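Local coordinates for protein UDP-N-acetylmuramate--L-alanine ligase (Thermotoga maritima, PDB 1J6U) that catalyses the ATP-dependent ligation of L-alanine to UDP-N-acetylmuramate, a cytoplasmic step of peptidoglycan synthesis in bacterial cell wall formation, at residues His31-Gly36 and Leu56-Phe61; Asp67-Pro72 and Val89-Glu94; Leu245-Ala250 and Lys256-Lys261; Arg311-Ala316 and Leu341-Glu346. One frame throughout, in Å; residues are numbered along the deposited sequence.

Contact 1: residues His31-Gly36 and Leu56-Phe61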
loop_
_atom_site.group_PDB
_atom_site.type_symbol
_atom_site.label_atom_id
_atom_site.label_comp_id
_atom_site.label_asym_id
_atom_site.label_seq_id
_atom_site.Cartn_x
_atom_site.Cartn_y
_atom_site.Cartn_z
ATOM N N HIS A 31 5.561 5.957 15.948
ATOM C CA HIS A 31 5.065 7.235 16.421
ATOM C C HIS A 31 5.245 7.342 17.957
ATOM O O HIS A 31 5.812 8.317 18.461
ATOM C CB HIS A 31 3.580 7.363 16.044
ATOM C CG HIS A 31 2.949 8.638 16.494
ATOM N ND1 HIS A 31 3.393 9.874 16.077
ATOM C CD2 HIS A 31 1.908 8.869 17.326
ATOM C CE1 HIS A 31 2.652 10.812 16.635
ATOM N NE2 HIS A 31 1.744 10.229 17.396
ATOM N N GLU A 32 4.774 6.331 18.689
ATOM C CA GLU A 32 4.882 6.317 20.146
ATOM C C GLU A 32 6.347 6.303 20.562
ATOM O O GLU A 32 6.757 6.944 21.536
ATOM C CB GLU A 32 4.147 5.100 20.715
ATOM C CG GLU A 32 2.632 5.193 20.593
ATOM C CD GLU A 32 2.067 6.398 21.333
ATOM O OE1 GLU A 32 2.788 6.940 22.192
ATOM O OE2 GLU A 32 0.903 6.805 21.073
ATOM N N PHE A 33 7.137 5.557 19.811
ATOM C CA PHE A 33 8.570 5.491 20.042
ATOM C C PHE A 33 9.175 6.893 19.846
ATOM O O PHE A 33 10.031 7.323 20.603
ATOM C CB PHE A 33 9.192 4.577 19.024
ATOM C CG PHE A 33 10.667 4.536 19.103
ATOM C CD1 PHE A 33 11.295 3.950 20.193
ATOM C CD2 PHE A 33 11.440 5.041 18.072
ATOM C CE1 PHE A 33 12.671 3.857 20.250
ATOM C CE2 PHE A 33 12.829 4.952 18.124
ATOM C CZ PHE A 33 13.441 4.357 19.213
ATOM N N SER A 34 8.723 7.584 18.801
ATOM C CA SER A 34 9.198 8.929 18.502
ATOM C C SER A 34 8.733 9.902 19.577
ATOM O O SER A 34 9.325 10.956 19.749
ATOM C CB SER A 34 8.674 9.398 17.145
ATOM O OG SER A 34 9.346 8.735 16.084
ATOM N N ASN A 35 7.678 9.551 20.303
ATOM C CA ASN A 35 7.185 10.436 21.345
ATOM C C ASN A 35 7.811 10.101 22.665
ATOM O O ASN A 35 7.330 10.526 23.692
ATOM C CB ASN A 35 5.672 10.345 21.500
ATOM C CG ASN A 35 4.927 10.940 20.337
ATOM O OD1 ASN A 35 5.517 11.560 19.456
ATOM N ND2 ASN A 35 3.613 10.758 20.327
ATOM N N GLY A 36 8.862 9.300 22.662
ATOM C CA GLY A 36 9.501 9.000 23.927
ATOM C C GLY A 36 8.849 7.987 24.851
ATOM O O GLY A 36 9.178 7.926 26.031
ATOM N N LEU A 56 16.165 -0.063 15.480
ATOM C CA LEU A 56 15.994 1.218 16.179
ATOM C C LEU A 56 16.211 1.045 17.673
ATOM O O LEU A 56 16.373 2.026 18.406
ATOM C CB LEU A 56 14.596 1.812 15.939
ATOM C CG LEU A 56 14.349 2.350 14.532
ATOM C CD1 LEU A 56 12.925 2.784 14.366
ATOM C CD2 LEU A 56 15.293 3.516 14.297
ATOM N N GLY A 57 16.212 -0.214 18.109
ATOM C CA GLY A 57 16.402 -0.527 19.512
ATOM C C GLY A 57 15.094 -0.843 20.218
ATOM O O GLY A 57 14.952 -0.666 21.428
ATOM N N ILE A 58 14.111 -1.283 19.455
ATOM C CA ILE A 58 12.826 -1.634 20.027
ATOM C C ILE A 58 12.799 -3.150 20.193
ATOM O O ILE A 58 13.052 -3.897 19.243
ATOM C CB ILE A 58 11.682 -1.229 19.105
ATOM C CG1 ILE A 58 11.693 0.288 18.910
ATOM C CG2 ILE A 58 10.358 -1.724 19.683
ATOM C CD1 ILE A 58 10.755 0.729 17.854
ATOM N N PRO A 59 12.507 -3.624 21.407
ATOM C CA PRO A 59 12.451 -5.062 21.669
ATOM C C PRO A 59 11.223 -5.619 20.965
ATOM O O PRO A 59 10.096 -5.156 21.207
ATOM C CB PRO A 59 12.318 -5.127 23.170
ATOM C CG PRO A 59 12.884 -3.804 23.627
ATOM C CD PRO A 59 12.325 -2.859 22.644
ATOM N N ILE A 60 11.462 -6.588 20.083
ATOM C CA ILE A 60 10.422 -7.228 19.314
ATOM C C ILE A 60 10.593 -8.709 19.513
ATOM O O ILE A 60 11.654 -9.264 19.177
ATOM C CB ILE A 60 10.566 -6.992 17.796
ATOM C CG1 ILE A 60 10.535 -5.489 17.469
ATOM C CG2 ILE A 60 9.453 -7.769 17.080
ATOM C CD1 ILE A 60 9.268 -4.791 17.937
ATOM N N PHE A 61 9.535 -9.351 19.999
ATOM C CA PHE A 61 9.566 -10.780 20.289
ATOM C C PHE A 61 8.732 -11.604 19.344
ATOM O O PHE A 61 7.544 -11.346 19.144
ATOM C CB PHE A 61 9.094 -11.008 21.726
ATOM C CG PHE A 61 9.891 -10.246 22.735
ATOM C CD1 PHE A 61 11.177 -10.641 23.055
ATOM C CD2 PHE A 61 9.388 -9.093 23.305
ATOM C CE1 PHE A 61 11.969 -9.902 23.932
ATOM C CE2 PHE A 61 10.163 -8.343 24.183
ATOM C CZ PHE A 61 11.468 -8.756 24.498
#

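Contact 2: residues Asp67-Pro72 and Val89-Glu94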
loop_
_atom_site.group_PDB
_atom_site.type_symbol
_atom_site.label_atom_id
_atom_site.label_comp_id
_atom_site.label_asym_id
_atom_site.label_seq_id
_atom_site.Cartn_x
_atom_site.Cartn_y
_atom_site.Cartn_z
ATOM N N ASP A 67 5.495 -15.125 27.575
ATOM C CA ASP A 67 6.855 -14.868 28.017
ATOM C C ASP A 67 7.220 -13.387 27.639
ATOM O O ASP A 67 8.025 -12.724 28.316
ATOM C CB ASP A 67 7.789 -15.822 27.258
ATOM C CG ASP A 67 8.579 -16.745 28.174
ATOM O OD1 ASP A 67 9.262 -17.657 27.646
ATOM O OD2 ASP A 67 8.526 -16.559 29.411
ATOM N N ASN A 68 6.632 -12.882 26.547
ATOM C CA ASN A 68 6.927 -11.535 26.063
ATOM C C ASN A 68 6.157 -10.488 26.821
ATOM O O ASN A 68 5.521 -9.629 26.223
ATOM C CB ASN A 68 6.563 -11.405 24.593
ATOM C CG ASN A 68 7.100 -12.534 23.762
ATOM O OD1 ASN A 68 8.200 -13.022 24.014
ATOM N ND2 ASN A 68 6.335 -12.947 22.739
ATOM N N TRP A 69 6.213 -10.553 28.139
ATOM C CA TRP A 69 5.477 -9.603 28.951
ATOM C C TRP A 69 6.461 -8.805 29.787
ATOM O O TRP A 69 7.328 -9.376 30.430
ATOM C CB TRP A 69 4.483 -10.359 29.828
ATOM C CG TRP A 69 3.618 -9.492 30.603
ATOM C CD1 TRP A 69 3.818 -9.087 31.876
ATOM C CD2 TRP A 69 2.411 -8.875 30.166
ATOM N NE1 TRP A 69 2.805 -8.255 32.277
ATOM C CE2 TRP A 69 1.923 -8.105 31.245
ATOM C CE3 TRP A 69 1.691 -8.893 28.968
ATOM C CZ2 TRP A 69 0.742 -7.361 31.170
ATOM C CZ3 TRP A 69 0.502 -8.147 28.885
ATOM C CH2 TRP A 69 0.042 -7.395 29.982
ATOM N N TYR A 70 6.353 -7.481 29.742
ATOM C CA TYR A 70 7.261 -6.644 30.509
ATOM C C TYR A 70 6.538 -5.550 31.262
ATOM O O TYR A 70 6.974 -4.403 31.329
ATOM C CB TYR A 70 8.350 -6.103 29.592
ATOM C CG TYR A 70 9.174 -7.237 29.057
ATOM C CD1 TYR A 70 8.707 -8.045 28.023
ATOM C CD2 TYR A 70 10.388 -7.561 29.646
ATOM C CE1 TYR A 70 9.443 -9.165 27.583
ATOM C CE2 TYR A 70 11.131 -8.668 29.223
ATOM C CZ TYR A 70 10.664 -9.466 28.191
ATOM O OH TYR A 70 11.454 -10.521 27.760
ATOM N N ASP A 71 5.410 -5.962 31.830
ATOM C CA ASP A 71 4.542 -5.135 32.645
ATOM C C ASP A 71 4.270 -3.794 32.016
ATOM O O ASP A 71 4.649 -2.757 32.545
ATOM C CB ASP A 71 5.154 -4.989 34.043
ATOM C CG ASP A 71 5.602 -6.342 34.622
ATOM O OD1 ASP A 71 6.807 -6.495 34.913
ATOM O OD2 ASP A 71 4.753 -7.259 34.770
ATOM N N PRO A 72 3.601 -3.807 30.858
ATOM C CA PRO A 72 3.248 -2.605 30.117
ATOM C C PRO A 72 2.077 -1.939 30.791
ATOM O O PRO A 72 1.342 -2.578 31.510
ATOM C CB PRO A 72 2.846 -3.151 28.769
ATOM C CG PRO A 72 2.159 -4.428 29.157
ATOM C CD PRO A 72 3.126 -5.012 30.153
ATOM N N VAL A 89 -4.120 -13.032 26.919
ATOM C CA VAL A 89 -4.634 -13.682 28.121
ATOM C C VAL A 89 -3.909 -13.129 29.348
ATOM O O VAL A 89 -4.568 -12.758 30.337
ATOM C CB VAL A 89 -4.542 -15.234 28.059
ATOM C CG1 VAL A 89 -4.910 -15.826 29.403
ATOM C CG2 VAL A 89 -5.529 -15.751 27.061
ATOM N N ARG A 90 -2.577 -13.039 29.282
ATOM C CA ARG A 90 -1.832 -12.494 30.404
ATOM C C ARG A 90 -2.332 -11.078 30.675
ATOM O O ARG A 90 -2.738 -10.752 31.798
ATOM C CB ARG A 90 -0.339 -12.470 30.126
ATOM C CG ARG A 90 0.436 -11.625 31.133
ATOM C CD ARG A 90 0.691 -12.344 32.479
ATOM N NE ARG A 90 2.060 -12.804 32.514
ATOM C CZ ARG A 90 3.007 -12.308 33.295
ATOM N NH1 ARG A 90 2.729 -11.332 34.138
ATOM N NH2 ARG A 90 4.247 -12.770 33.198
ATOM N N ALA A 91 -2.342 -10.251 29.642
ATOM C CA ALA A 91 -2.805 -8.878 29.793
ATOM C C ALA A 91 -4.182 -8.822 30.450
ATOM O O ALA A 91 -4.417 -8.009 31.337
ATOM C CB ALA A 91 -2.853 -8.175 28.436
ATOM N N ARG A 92 -5.108 -9.669 30.029
ATOM C CA ARG A 92 -6.405 -9.574 30.659
ATOM C C ARG A 92 -6.365 -10.022 32.101
ATOM O O ARG A 92 -6.989 -9.426 32.963
ATOM C CB ARG A 92 -7.456 -10.348 29.882
ATOM C CG ARG A 92 -7.734 -9.711 28.548
ATOM C CD ARG A 92 -9.171 -9.827 28.165
ATOM N NE ARG A 92 -9.294 -10.138 26.746
ATOM C CZ ARG A 92 -9.402 -9.231 25.785
ATOM N NH1 ARG A 92 -9.413 -7.933 26.092
ATOM N NH2 ARG A 92 -9.485 -9.629 24.518
HETATM N N MSE A 93 -5.609 -11.057 32.387
HETATM C CA MSE A 93 -5.574 -11.498 33.753
HETATM C C MSE A 93 -4.825 -10.492 34.599
HETATM O O MSE A 93 -5.165 -10.272 35.759
HETATM C CB MSE A 93 -4.963 -12.887 33.844
HETATM C CG MSE A 93 -5.985 -13.973 33.561
HETATM SE SE MSE A 93 -5.172 -15.702 33.717
HETATM C CE MSE A 93 -4.786 -15.659 35.648
ATOM N N GLU A 94 -3.821 -9.859 34.013
ATOM C CA GLU A 94 -3.057 -8.851 34.740
ATOM C C GLU A 94 -3.848 -7.539 34.802
ATOM O O GLU A 94 -3.401 -6.558 35.386
ATOM C CB GLU A 94 -1.719 -8.645 34.055
ATOM C CG GLU A 94 -0.573 -8.340 34.994
ATOM C CD GLU A 94 0.001 -9.561 35.661
ATOM O OE1 GLU A 94 0.419 -10.521 34.966
ATOM O OE2 GLU A 94 0.037 -9.550 36.900
#

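Contact 3: residues Leu245-Ala250 and Lys256-Lys261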
loop_
_atom_site.group_PDB
_atom_site.type_symbol
_atom_site.label_atom_id
_atom_site.label_comp_id
_atom_site.label_asym_id
_atom_site.label_seq_id
_atom_site.Cartn_x
_atom_site.Cartn_y
_atom_site.Cartn_z
ATOM N N LEU A 245 -9.046 13.427 -17.565
ATOM C CA LEU A 245 -7.876 13.117 -18.396
ATOM C C LEU A 245 -8.164 13.352 -19.856
ATOM O O LEU A 245 -9.066 12.738 -20.427
ATOM C CB LEU A 245 -7.477 11.662 -18.241
ATOM C CG LEU A 245 -6.946 11.337 -16.869
ATOM C CD1 LEU A 245 -6.515 9.891 -16.843
ATOM C CD2 LEU A 245 -5.766 12.246 -16.580
ATOM N N GLU A 246 -7.410 14.236 -20.479
ATOM C CA GLU A 246 -7.666 14.457 -21.869
ATOM C C GLU A 246 -6.789 13.520 -22.700
ATOM O O GLU A 246 -7.223 13.000 -23.713
ATOM C CB GLU A 246 -7.396 15.908 -22.227
ATOM C CG GLU A 246 -7.234 16.095 -23.718
ATOM C CD GLU A 246 -6.904 17.513 -24.082
ATOM O OE1 GLU A 246 -6.293 18.203 -23.234
ATOM O OE2 GLU A 246 -7.242 17.928 -25.217
HETATM N N MSE A 247 -5.557 13.308 -22.265
HETATM C CA MSE A 247 -4.614 12.446 -22.970
HETATM C C MSE A 247 -3.600 11.903 -22.005
HETATM O O MSE A 247 -3.243 12.551 -21.019
HETATM C CB MSE A 247 -3.815 13.197 -24.004
HETATM C CG MSE A 247 -4.597 13.870 -25.063
HETATM SE SE MSE A 247 -3.278 14.999 -25.802
HETATM C CE MSE A 247 -3.668 16.615 -24.840
ATOM N N ARG A 248 -3.115 10.715 -22.320
ATOM C CA ARG A 248 -2.134 10.054 -21.485
ATOM C C ARG A 248 -1.177 9.371 -22.392
ATOM O O ARG A 248 -1.568 8.782 -23.383
ATOM C CB ARG A 248 -2.771 9.001 -20.594
ATOM C CG ARG A 248 -1.747 8.270 -19.765
ATOM C CD ARG A 248 -2.377 7.123 -19.005
ATOM N NE ARG A 248 -1.339 6.363 -18.344
ATOM C CZ ARG A 248 -0.987 5.126 -18.676
ATOM N NH1 ARG A 248 -1.593 4.471 -19.667
ATOM N NH2 ARG A 248 -0.003 4.555 -18.016
ATOM N N SER A 249 0.088 9.452 -22.045
ATOM C CA SER A 249 1.101 8.828 -22.847
ATOM C C SER A 249 2.116 8.240 -21.873
ATOM O O SER A 249 2.731 8.949 -21.043
ATOM C CB SER A 249 1.726 9.873 -23.765
ATOM O OG SER A 249 2.950 9.397 -24.278
ATOM N N ALA A 250 2.252 6.925 -21.956
ATOM C CA ALA A 250 3.165 6.204 -21.073
ATOM C C ALA A 250 4.433 5.883 -21.818
ATOM O O ALA A 250 4.409 5.515 -22.989
ATOM C CB ALA A 250 2.521 4.909 -20.597
ATOM N N LYS A 256 2.988 10.816 -19.073
ATOM C CA LYS A 256 2.436 12.180 -19.077
ATOM C C LYS A 256 0.931 12.137 -19.238
ATOM O O LYS A 256 0.394 11.245 -19.886
ATOM C CB LYS A 256 3.017 13.001 -20.244
ATOM C CG LYS A 256 4.356 13.680 -19.953
ATOM C CD LYS A 256 4.975 14.291 -21.229
ATOM C CE LYS A 256 6.338 14.957 -20.962
ATOM N NZ LYS A 256 7.142 15.280 -22.213
ATOM N N ALA A 257 0.247 13.111 -18.652
ATOM C CA ALA A 257 -1.199 13.175 -18.780
ATOM C C ALA A 257 -1.658 14.639 -18.833
ATOM O O ALA A 257 -1.200 15.496 -18.054
ATOM C CB ALA A 257 -1.889 12.424 -17.602
HETATM N N MSE A 258 -2.531 14.919 -19.792
HETATM C CA MSE A 258 -3.116 16.250 -19.947
HETATM C C MSE A 258 -4.346 16.279 -19.041
HETATM O O MSE A 258 -5.289 15.516 -19.235
HETATM C CB MSE A 258 -3.558 16.491 -21.398
HETATM C CG MSE A 258 -2.760 17.555 -22.122
HETATM SE SE MSE A 258 -2.625 19.146 -21.019
HETATM C CE MSE A 258 -0.713 19.359 -21.266
ATOM N N VAL A 259 -4.347 17.140 -18.041
ATOM C CA VAL A 259 -5.486 17.162 -17.140
ATOM C C VAL A 259 -6.402 18.347 -17.388
ATOM O O VAL A 259 -5.929 19.469 -17.530
ATOM C CB VAL A 259 -4.993 17.192 -15.704
ATOM C CG1 VAL A 259 -6.130 17.361 -14.764
ATOM C CG2 VAL A 259 -4.278 15.920 -15.408
ATOM N N GLU A 260 -7.709 18.082 -17.464
ATOM C CA GLU A 260 -8.707 19.134 -17.650
ATOM C C GLU A 260 -9.391 19.347 -16.338
ATOM O O GLU A 260 -9.537 18.408 -15.538
ATOM C CB GLU A 260 -9.787 18.753 -18.655
ATOM C CG GLU A 260 -9.273 18.615 -20.047
ATOM C CD GLU A 260 -10.239 17.875 -20.963
ATOM O OE1 GLU A 260 -10.796 16.825 -20.551
ATOM O OE2 GLU A 260 -10.429 18.341 -22.106
ATOM N N LYS A 261 -9.766 20.603 -16.101
ATOM C CA LYS A 261 -10.513 20.981 -14.905
ATOM C C LYS A 261 -11.848 21.524 -15.452
ATOM O O LYS A 261 -11.884 22.411 -16.316
ATOM C CB LYS A 261 -9.753 22.034 -14.119
ATOM C CG LYS A 261 -10.398 22.450 -12.810
ATOM C CD LYS A 261 -9.596 23.602 -12.250
ATOM C CE LYS A 261 -10.097 23.911 -10.906
ATOM N NZ LYS A 261 -9.220 24.912 -10.222
#

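Contact 4: residues Arg311-Ala316 and Leu341-Glu346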
loop_
_atom_site.group_PDB
_atom_site.type_symbol
_atom_site.label_atom_id
_atom_site.label_comp_id
_atom_site.label_asym_id
_atom_site.label_seq_id
_atom_site.Cartn_x
_atom_site.Cartn_y
_atom_site.Cartn_z
ATOM N N ARG A 311 6.681 -2.428 -3.403
ATOM C CA ARG A 311 5.759 -3.455 -3.849
ATOM C C ARG A 311 4.636 -2.923 -4.694
ATOM O O ARG A 311 3.680 -3.655 -5.000
ATOM C CB ARG A 311 5.182 -4.272 -2.693
ATOM C CG ARG A 311 6.235 -5.021 -1.858
ATOM C CD ARG A 311 5.848 -6.475 -1.840
ATOM N NE ARG A 311 5.849 -6.994 -0.495
ATOM C CZ ARG A 311 5.305 -8.148 -0.142
ATOM N NH1 ARG A 311 4.704 -8.948 -1.032
ATOM N NH2 ARG A 311 5.338 -8.484 1.134
ATOM N N ARG A 312 4.694 -1.650 -5.048
ATOM C CA ARG A 312 3.666 -1.158 -5.995
ATOM C C ARG A 312 4.556 -0.872 -7.210
ATOM O O ARG A 312 5.126 0.204 -7.338
ATOM C CB ARG A 312 2.960 0.106 -5.497
ATOM C CG ARG A 312 2.815 0.164 -4.016
ATOM C CD ARG A 312 1.620 -0.605 -3.502
ATOM N NE ARG A 312 1.925 -0.986 -2.129
ATOM C CZ ARG A 312 1.019 -1.204 -1.192
ATOM N NH1 ARG A 312 -0.271 -1.085 -1.476
ATOM N NH2 ARG A 312 1.414 -1.524 0.029
ATOM N N PHE A 313 4.715 -1.903 -8.040
ATOM C CA PHE A 313 5.583 -1.898 -9.200
ATOM C C PHE A 313 6.917 -1.231 -8.851
ATOM O O PHE A 313 7.361 -0.331 -9.579
ATOM C CB PHE A 313 4.935 -1.164 -10.374
ATOM C CG PHE A 313 5.508 -1.552 -11.745
ATOM C CD1 PHE A 313 4.879 -2.517 -12.541
ATOM C CD2 PHE A 313 6.654 -0.932 -12.253
ATOM C CE1 PHE A 313 5.384 -2.853 -13.817
ATOM C CE2 PHE A 313 7.155 -1.266 -13.529
ATOM C CZ PHE A 313 6.512 -2.226 -14.300
ATOM N N SER A 314 7.553 -1.649 -7.746
ATOM C CA SER A 314 8.848 -1.076 -7.368
ATOM C C SER A 314 10.030 -1.831 -7.994
ATOM O O SER A 314 10.035 -3.069 -8.069
ATOM C CB SER A 314 9.012 -1.019 -5.844
ATOM O OG SER A 314 8.588 -2.189 -5.230
ATOM N N ILE A 315 11.018 -1.076 -8.467
ATOM C CA ILE A 315 12.175 -1.679 -9.101
ATOM C C ILE A 315 13.098 -2.017 -7.973
ATOM O O ILE A 315 13.630 -1.133 -7.307
ATOM C CB ILE A 315 12.939 -0.722 -10.024
ATOM C CG1 ILE A 315 12.037 -0.216 -11.162
ATOM C CG2 ILE A 315 14.192 -1.418 -10.556
ATOM C CD1 ILE A 315 11.880 -1.120 -12.278
ATOM N N ALA A 316 13.291 -3.311 -7.765
ATOM C CA ALA A 316 14.165 -3.794 -6.705
ATOM C C ALA A 316 15.598 -3.800 -7.200
ATOM O O ALA A 316 16.524 -3.566 -6.444
ATOM C CB ALA A 316 13.732 -5.199 -6.299
ATOM N N LEU A 341 0.590 -6.258 -15.758
ATOM C CA LEU A 341 1.176 -6.649 -17.006
ATOM C C LEU A 341 0.971 -5.572 -18.048
ATOM O O LEU A 341 1.868 -5.297 -18.847
ATOM C CB LEU A 341 0.616 -8.009 -17.447
ATOM C CG LEU A 341 1.177 -9.165 -16.606
ATOM C CD1 LEU A 341 0.731 -10.524 -17.220
ATOM C CD2 LEU A 341 2.718 -9.069 -16.589
ATOM N N GLN A 342 -0.194 -4.946 -18.043
ATOM C CA GLN A 342 -0.409 -3.883 -19.003
ATOM C C GLN A 342 0.590 -2.768 -18.719
ATOM O O GLN A 342 1.178 -2.199 -19.658
ATOM C CB GLN A 342 -1.830 -3.376 -18.931
ATOM C CG GLN A 342 -2.804 -4.390 -19.453
ATOM C CD GLN A 342 -4.253 -4.002 -19.181
ATOM O OE1 GLN A 342 -4.531 -2.978 -18.534
ATOM N NE2 GLN A 342 -5.188 -4.824 -19.668
ATOM N N THR A 343 0.849 -2.455 -17.450
ATOM C CA THR A 343 1.829 -1.415 -17.291
ATOM C C THR A 343 3.243 -1.903 -17.571
ATOM O O THR A 343 4.091 -1.106 -18.010
ATOM C CB THR A 343 1.683 -0.606 -15.925
ATOM O OG1 THR A 343 2.864 -0.691 -15.118
ATOM C CG2 THR A 343 0.493 -1.027 -15.200
ATOM N N ALA A 344 3.506 -3.201 -17.381
ATOM C CA ALA A 344 4.859 -3.717 -17.651
ATOM C C ALA A 344 5.119 -3.510 -19.150
ATOM O O ALA A 344 6.181 -3.059 -19.564
ATOM C CB ALA A 344 4.964 -5.207 -17.295
ATOM N N LYS A 345 4.125 -3.831 -19.960
ATOM C CA LYS A 345 4.253 -3.652 -21.398
ATOM C C LYS A 345 4.363 -2.174 -21.817
ATOM O O LYS A 345 5.007 -1.862 -22.786
ATOM C CB LYS A 345 3.078 -4.320 -22.098
ATOM C CG LYS A 345 3.129 -5.853 -22.009
ATOM C CD LYS A 345 4.410 -6.435 -22.643
ATOM C CE LYS A 345 4.384 -7.973 -22.617
ATOM N NZ LYS A 345 5.683 -8.656 -22.945
ATOM N N GLU A 346 3.726 -1.263 -21.098
ATOM C CA GLU A 346 3.840 0.146 -21.439
ATOM C C GLU A 346 5.247 0.635 -21.147
ATOM O O GLU A 346 5.811 1.413 -21.921
ATOM C CB GLU A 346 2.881 0.992 -20.613
ATOM C CG GLU A 346 1.552 1.176 -21.249
ATOM C CD GLU A 346 0.529 1.760 -20.291
ATOM O OE1 GLU A 346 -0.596 1.995 -20.769
ATOM O OE2 GLU A 346 0.839 1.969 -19.082
#

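Contact 1: residues His31-Gly36 and Leu56-Phe61
Phe33, in the last turn of helix 23-34, accepts a hydrogen bond at its carbonyl O from Gly36 N (3.1 Å), while its ring reaches over to Leu56 and Ile58. Gly36 has positive phi and is the C-prime residue of a Schellman motif, in which Asn37 N also turns back to Glu32 O. The contact itself is apolar and rests on one ring. Phe33 CG stands anti to the backbone N (chi1 175°), which carries the phenyl out from the helix to Ile58. Ile58 lies over one face: its CD1 sits 4.2 Å from the centroid of the Phe33 ring and 18° off the normal, a CH-pi contact, and its CG1 lies 3.9 Å from Phe33 CD1, nearer the rim. At the far end of the ring, Leu56 O approaches Phe33 CZ obliquely at 3.8 Å. Leu56 CB adds an apolar touch to Phe33 CE2 at 4.2 Å. Between these two partners Gly57, again with positive phi, closes helix 48-55 by a second Schellman motif and turns the chain toward strand 60-61. Ile58 is buried and also packs on Val39 of strand 38-42 and on Leu53, so the ring lies at the border of a larger apolar layer. Two successive helix ends brought together beside a parallel sheet in this way belong to the Rossmann-like alternation of strands and helices in the N-terminal part of a Mur ligase.

Contact 2: residues Asp67-Pro72 and Val89-Glu94
The indole of Trp69 is sandwiched between Pro72 and Arg90: Pro72 CD lies 3.4 Å above the plane of one face, toward the rim, and Arg90 CG sits over the centre of the opposite face. From that CG, 3.7 Å from the centroid of the six-membered ring, the arginine bends at chi2 and chi3 and runs back across the indole, laying its guanidinium on the five-membered ring. This stack is tilted, with planes 29° apart, and the cation-pi contact is off-centre, Arg90 CZ being 4.1 Å from the five-membered centroid. Arg90 NH1 comes to 3.4 Å from Trp69 CD1. The far end of the indole meets the helix obliquely, where packing is tight: Trp69 CH2 is 3.2 Å from Ala91 CA. Glu94 CB approaches Trp69 CZ2 more loosely.

A salt bridge between residues one helical turn apart, Arg90 NH1 to Glu94 OE1 at 2.6 Å, steadies the guanidinium; the carboxylate lies near the guanidinium plane, but its oxygen is met 44° out of the carboxylate plane. Asp71 adds negative charge nearby without receiving an N-H from Arg90, and its OD2 takes a weak, bent bond from Trp69 NE1 (3.3 Å).

Trp69 belongs to the loop that leads into strand 74-77, and helix 86-93 forms the crossover from that strand to its parallel neighbour 98-100. Trp69 and Ala91 both rest on Val75, and Ala91 also touches Ile98, so loop and helix pack together over this end of the sheet.

Contact 3: residues Leu245-Ala250 and Lys256-Lys261
Backbone bonds pair Ser249 with Lys256 in both directions: Ser249 N gives to Lys256 O at 2.8 Å and Lys256 N to Ser249 O at 2.7 Å. Farther along, Met258 uses both its polar backbone atoms, its N bonding to Met247 O and its O receiving a nearly straight bond (174°) from Glu246 N at 2.8 Å. The strand is interrupted and changes direction at Glu246. Between the bonded pairs, Arg248 CA makes a bent CA-H...O contact with Lys256 O at 3.2 Å, alongside a similar one from Ala257 CA to Met247 O.

Apolar contact gathers on one face, where Leu245 CD2 lies 4.0 Å from Ala257 CB and 4.1 Å from Val259 CG2.

The charged contact pairs two acids. The carboxylates of Glu246 and Glu260 stack with planes 16° apart, Glu246 OE1 being 4.3 Å from Glu260 OE2; a salt bridge from Glu246 OE2 to Arg265 probably eases the repulsion.

Together these interactions close a beta hairpin. Strand 255-261 is the middle of a three-stranded antiparallel sheet completed by strand 264-271, and the face bearing Leu245 and Val259 packs on Val279 and Leu283 of helix 276-291.

Contact 4: residues Arg311-Ala316 and Leu341-Glu346
Phe313 lays one face of its ring under the hydroxyl of Thr343, whose OG1 is 3.6 Å from CE1 and 3.7 Å from CD1 of the phenylalanine. The next residue adds a second touch in a different direction: Ala344 CA meets the ring at its edge, near the ring plane, 4.0 Å from Phe313 CE1, with the Ala344 methyl slightly farther off. One corner of the phenyl therefore fits against two successive residues of a helical turn, one above it and one beyond its rim. The side chains of Phe313 and Thr343 reach toward each other from loop and helix, the hydroxyl ending over the ring near CE1, and the contact is small.

Phe313 has positive phi and psi (43°, 50°), and with Ser314 it faces Asp328 in a G1 beta bulge at the start of strand 314-319. CG is anti to the backbone N (chi1 -158°), taking the phenyl out toward the helix. A bond from Arg311 N to Ser314 OG at 2.7 Å ties the turn together, and Phe313 N is held by the carboxylate of Asp329.

The neighbouring Arg312 touches Thr126 and Thr127, residues of the predicted ATP site; the side chain of Phe313 is about 8 Å from that of Thr127. Phe313 also packs on Pro274 and on Ile327 of strand 324-329, while helix 334-347 rests through Leu341 on Ile353 and Val355 of strand 352-357 in the same mixed sheet.

From the N terminus the four contacts follow in series, none nested in or crossing another. Contact 1 closes the stretch holding strand 38-42 and helix 48-55; contact 2 then closes the one through strand 74-77, and the two touch where Phe61 packs on Asn68 and Tyr70, all within the N-terminal region. Contact 3 closes a short hairpin in the middle region. Contact 4 closes a loop through strands 314-319 and 324-329 in the C-terminal region. Contacts 3 and 4 are joined by a salt bridge, Arg248 NH1 to Glu346 OE1 at 2.9 Å, tying the hairpin to helix 334-347. Contacts 2 and 3 lie farthest apart, about 55 Å between centres.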